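Local coordinates for type III effector HopU1 (Pseudomonas syringae pv. tomato, PDB 3U0J), which probably transfers ADP-ribose from NAD+ to arginine side chains of target proteins, as a bacterial type III effector acting on plant immunity, at residues M243-A255 with S259-I270. Numbering follows the deposited sequence.
Sequences MLPMMSEFVIEHA and SEGKHLFVLSQI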
loop_
_atom_site.group_PDB
_atom_site.type_symbol
_atom_site.label_atom_id
_atom_site.label_comp_id
_atom_site.label_asym_id
_atom_site.label_seq_id
_atom_site.Cartn_x
_atom_site.Cartn_y
_atom_site.Cartn_z
ATOM N N MET A 243 5.580 -2.476 0.098
ATOM C CA MET A 243 4.491 -1.752 0.778
ATOM C C MET A 243 4.848 -1.605 2.259
ATOM O O MET A 243 5.465 -2.508 2.834
ATOM C CB MET A 243 3.151 -2.496 0.594
ATOM C CG MET A 243 1.883 -1.807 1.173
ATOM S SD MET A 243 0.287 -2.616 0.793
ATOM C CE MET A 243 0.056 -2.167 -0.912
ATOM N N LEU A 244 4.509 -0.467 2.871
ATOM C CA LEU A 244 4.799 -0.258 4.295
ATOM C C LEU A 244 3.545 -0.371 5.134
ATOM O O LEU A 244 2.468 -0.060 4.662
ATOM C CB LEU A 244 5.406 1.121 4.543
ATOM C CG LEU A 244 6.848 1.386 4.109
ATOM C CD1 LEU A 244 7.626 0.111 4.181
ATOM C CD2 LEU A 244 6.870 1.882 2.701
ATOM N N PRO A 245 3.680 -0.791 6.396
ATOM C CA PRO A 245 2.541 -0.820 7.324
ATOM C C PRO A 245 2.015 0.587 7.608
ATOM O O PRO A 245 2.776 1.536 7.462
ATOM C CB PRO A 245 3.152 -1.386 8.613
ATOM C CG PRO A 245 4.439 -2.027 8.205
ATOM C CD PRO A 245 4.928 -1.245 7.036
ATOM N N MET A 246 0.752 0.710 8.025
ATOM C CA MET A 246 0.186 1.988 8.475
ATOM C C MET A 246 1.171 2.777 9.355
ATOM O O MET A 246 1.972 2.188 10.085
ATOM C CB MET A 246 -1.100 1.754 9.277
ATOM C CG MET A 246 -2.268 1.166 8.516
ATOM S SD MET A 246 -3.592 0.718 9.661
ATOM C CE MET A 246 -2.677 0.369 11.150
ATOM N N MET A 247 1.095 4.108 9.298
ATOM C CA MET A 247 1.885 4.972 10.182
ATOM C C MET A 247 3.394 4.803 10.058
ATOM O O MET A 247 4.113 4.813 11.065
ATOM C CB MET A 247 1.470 4.806 11.646
ATOM C CG MET A 247 0.269 5.664 12.025
ATOM S SD MET A 247 0.503 7.426 11.725
ATOM C CE MET A 247 -1.181 7.914 11.441
ATOM N N SER A 248 3.871 4.656 8.827
ATOM C CA SER A 248 5.302 4.658 8.577
ATOM C C SER A 248 5.852 6.069 8.722
ATOM O O SER A 248 5.201 7.056 8.356
ATOM C CB SER A 248 5.598 4.130 7.186
ATOM O OG SER A 248 5.100 5.033 6.230
ATOM N N GLU A 249 7.066 6.155 9.245
ATOM C CA GLU A 249 7.635 7.421 9.671
ATOM C C GLU A 249 9.018 7.606 9.054
ATOM O O GLU A 249 9.827 6.669 9.075
ATOM C CB GLU A 249 7.742 7.386 11.195
ATOM C CG GLU A 249 7.457 8.696 11.880
ATOM C CD GLU A 249 6.803 8.526 13.245
ATOM O OE1 GLU A 249 6.127 7.490 13.491
ATOM O OE2 GLU A 249 6.960 9.457 14.064
ATOM N N PHE A 250 9.299 8.799 8.518
ATOM C CA PHE A 250 10.595 9.060 7.854
ATOM C C PHE A 250 11.282 10.373 8.228
ATOM O O PHE A 250 10.636 11.393 8.463
ATOM C CB PHE A 250 10.467 8.998 6.328
ATOM C CG PHE A 250 9.785 7.761 5.832
ATOM C CD1 PHE A 250 10.523 6.642 5.476
ATOM C CD2 PHE A 250 8.399 7.706 5.746
ATOM C CE1 PHE A 250 9.896 5.494 5.037
ATOM C CE2 PHE A 250 7.768 6.561 5.308
ATOM C CZ PHE A 250 8.520 5.451 4.952
ATOM N N VAL A 251 12.608 10.324 8.270
ATOM C CA VAL A 251 13.432 11.513 8.373
ATOM C C VAL A 251 13.788 11.939 6.959
ATOM O O VAL A 251 14.247 11.116 6.159
ATOM C CB VAL A 251 14.743 11.191 9.095
ATOM C CG1 VAL A 251 15.669 12.395 9.095
ATOM C CG2 VAL A 251 14.465 10.706 10.511
ATOM N N ILE A 252 13.588 13.207 6.626
ATOM C CA ILE A 252 14.068 13.661 5.330
ATOM C C ILE A 252 15.530 14.059 5.430
ATOM O O ILE A 252 15.842 15.110 5.975
ATOM C CB ILE A 252 13.256 14.832 4.808
ATOM C CG1 ILE A 252 11.763 14.485 4.875
ATOM C CG2 ILE A 252 13.694 15.165 3.391
ATOM C CD1 ILE A 252 10.832 15.649 4.671
ATOM N N GLU A 253 16.424 13.212 4.924
ATOM C CA GLU A 253 17.866 13.482 4.978
ATOM C C GLU A 253 18.308 14.632 4.052
ATOM O O GLU A 253 19.054 15.506 4.476
ATOM C CB GLU A 253 18.695 12.218 4.670
ATOM C CG GLU A 253 18.265 10.922 5.381
ATOM C CD GLU A 253 18.939 10.711 6.732
ATOM O OE1 GLU A 253 18.858 9.582 7.282
ATOM O OE2 GLU A 253 19.550 11.673 7.245
ATOM N N HIS A 254 17.857 14.621 2.797
ATOM C CA HIS A 254 18.267 15.629 1.814
ATOM C C HIS A 254 17.073 16.078 0.991
ATOM O O HIS A 254 16.091 15.366 0.895
ATOM C CB HIS A 254 19.354 15.077 0.880
ATOM C CG HIS A 254 20.452 14.342 1.592
ATOM N ND1 HIS A 254 21.471 14.989 2.264
ATOM C CD2 HIS A 254 20.685 13.014 1.746
ATOM C CE1 HIS A 254 22.282 14.091 2.802
ATOM N NE2 HIS A 254 21.830 12.886 2.503
ATOM N N ALA A 255 17.157 17.252 0.384
ATOM C CA ALA A 255 16.060 17.776 -0.425
ATOM C C ALA A 255 16.613 18.794 -1.407
ATOM O O ALA A 255 17.226 19.774 -1.001
ATOM C CB ALA A 255 15.024 18.428 0.470
ATOM N N SER A 259 15.642 18.601 -12.642
ATOM C CA SER A 259 15.309 19.399 -13.799
ATOM C C SER A 259 14.126 20.294 -13.499
ATOM O O SER A 259 13.780 20.405 -12.382
ATOM C CB SER A 259 14.928 18.430 -14.873
ATOM O OG SER A 259 15.049 17.125 -14.359
ATOM N N GLU A 260 13.509 20.936 -14.487
ATOM C CA GLU A 260 12.211 21.558 -14.300
ATOM C C GLU A 260 12.461 22.402 -13.040
ATOM O O GLU A 260 13.517 23.052 -12.972
ATOM C CB GLU A 260 11.133 20.501 -14.096
ATOM C CG GLU A 260 10.171 20.307 -15.251
ATOM C CD GLU A 260 10.536 19.126 -16.162
ATOM O OE1 GLU A 260 11.744 18.790 -16.290
ATOM O OE2 GLU A 260 9.603 18.530 -16.752
ATOM N N GLY A 261 11.572 22.423 -12.030
ATOM C CA GLY A 261 10.264 21.790 -11.999
ATOM C C GLY A 261 10.172 20.587 -11.070
ATOM O O GLY A 261 9.139 20.331 -10.449
ATOM N N LYS A 262 11.258 19.831 -10.987
ATOM C CA LYS A 262 11.243 18.571 -10.270
ATOM C C LYS A 262 12.058 18.654 -8.994
ATOM O O LYS A 262 13.048 19.397 -8.904
ATOM C CB LYS A 262 11.766 17.434 -11.160
ATOM C CG LYS A 262 11.049 17.331 -12.500
ATOM C CD LYS A 262 11.061 15.917 -13.081
ATOM C CE LYS A 262 10.160 15.859 -14.297
ATOM N NZ LYS A 262 9.521 14.539 -14.442
ATOM N N HIS A 263 11.644 17.877 -8.000
ATOM C CA HIS A 263 12.342 17.878 -6.728
ATOM C C HIS A 263 12.571 16.476 -6.209
ATOM O O HIS A 263 11.807 15.561 -6.487
ATOM C CB HIS A 263 11.582 18.723 -5.720
ATOM C CG HIS A 263 11.252 20.086 -6.232
ATOM N ND1 HIS A 263 12.004 21.199 -5.918
ATOM C CD2 HIS A 263 10.277 20.507 -7.075
ATOM C CE1 HIS A 263 11.491 22.252 -6.530
ATOM N NE2 HIS A 263 10.445 21.860 -7.242
ATOM N N LEU A 264 13.647 16.312 -5.462
ATOM C CA LEU A 264 13.994 15.020 -4.952
ATOM C C LEU A 264 14.134 15.131 -3.457
ATOM O O LEU A 264 14.932 15.925 -2.967
ATOM C CB LEU A 264 15.320 14.561 -5.558
ATOM C CG LEU A 264 16.000 13.402 -4.820
ATOM C CD1 LEU A 264 15.233 12.115 -5.008
ATOM C CD2 LEU A 264 17.402 13.218 -5.301
ATOM N N PHE A 265 13.363 14.338 -2.726
ATOM C CA PHE A 265 13.561 14.232 -1.281
ATOM C C PHE A 265 14.086 12.865 -0.927
ATOM O O PHE A 265 13.527 11.844 -1.337
ATOM C CB PHE A 265 12.274 14.527 -0.522
ATOM C CG PHE A 265 11.681 15.817 -0.892
ATOM C CD1 PHE A 265 12.017 16.960 -0.200
ATOM C CD2 PHE A 265 10.831 15.907 -1.983
ATOM C CE1 PHE A 265 11.501 18.180 -0.572
ATOM C CE2 PHE A 265 10.296 17.112 -2.362
ATOM C CZ PHE A 265 10.632 18.260 -1.654
ATOM N N VAL A 266 15.184 12.846 -0.188
ATOM C CA VAL A 266 15.749 11.588 0.250
ATOM C C VAL A 266 15.198 11.296 1.616
ATOM O O VAL A 266 15.336 12.102 2.528
ATOM C CB VAL A 266 17.278 11.622 0.305
ATOM C CG1 VAL A 266 17.787 10.419 1.089
ATOM C CG2 VAL A 266 17.851 11.653 -1.108
ATOM N N LEU A 267 14.547 10.144 1.734
ATOM C CA LEU A 267 13.891 9.736 2.966
ATOM C C LEU A 267 14.611 8.586 3.660
ATOM O O LEU A 267 15.245 7.758 3.019
ATOM C CB LEU A 267 12.457 9.328 2.667
ATOM C CG LEU A 267 11.408 10.411 2.882
ATOM C CD1 LEU A 267 11.816 11.693 2.214
ATOM C CD2 LEU A 267 10.057 9.931 2.377
ATOM N N SER A 268 14.496 8.534 4.978
ATOM C CA SER A 268 15.085 7.451 5.748
ATOM C C SER A 268 14.072 6.909 6.762
ATOM O O SER A 268 13.576 7.653 7.611
ATOM C CB SER A 268 16.331 7.945 6.459
ATOM O OG SER A 268 17.082 6.865 6.945
ATOM N N GLN A 269 13.758 5.618 6.665
ATOM C CA GLN A 269 12.762 5.014 7.543
ATOM C C GLN A 269 13.244 4.929 8.988
ATOM O O GLN A 269 14.407 4.605 9.259
ATOM C CB GLN A 269 12.384 3.621 7.053
ATOM C CG GLN A 269 11.209 3.016 7.785
ATOM C CD GLN A 269 10.946 1.576 7.376
ATOM O OE1 GLN A 269 11.845 0.881 6.890
ATOM N NE2 GLN A 269 9.708 1.121 7.567
ATOM N N ILE A 270 12.327 5.220 9.905
ATOM C CA ILE A 270 12.560 5.094 11.333
ATOM C C ILE A 270 12.014 3.762 11.858
ATOM O O ILE A 270 10.916 3.320 11.463
ATOM C CB ILE A 270 11.857 6.228 12.052
ATOM C CG1 ILE A 270 12.509 7.544 11.663
ATOM C CG2 ILE A 270 11.894 6.032 13.560
ATOM C CD1 ILE A 270 11.759 8.730 12.148
HETATM O O HOH W 1 8.298 3.649 10.091
#
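With CG of F250 anti to its carbonyl carbon (chi1 -50°) and CG of Q269 anti to its backbone N (chi1 -171°), the phenyl ring lies against the extended glutamine stem, CE1 of F250 3.7 Å from CB of Q269 and ring and amide planes 18° apart. CG of L267 meets CB of F250 at 3.8 Å, the two side chains crossing at about a right angle, while L267 CD1 reaches CG1 of I252, those chains side by side. Further along the same face, CB of A255 approaches CD1 of F265 obliquely, and CG2 of I252 approaches that ring's edge. In this antiparallel hairpin V251 and S268 exchange both backbone bonds, and I270 N donates to E249 O (3.0 Å). A water ties E249 N to I270 O. A classic beta bulge sets E253 and H254 opposite V266; V266 N donates to H254 O (2.9 Å), whereas E253 N to V266 O is weak. On the other face V251 CG2 touches I270 CD1. E249 is salt-bridged to R133 and R191; Q269 OE1 accepts from R226 N. In the mixed sheet of this ADP-ribosyltransferase exoenzyme region, strands 192-194 and 218-224 flank the hairpin, while helix 176-188 packs F186 on I252 and A255 and L182 on F265.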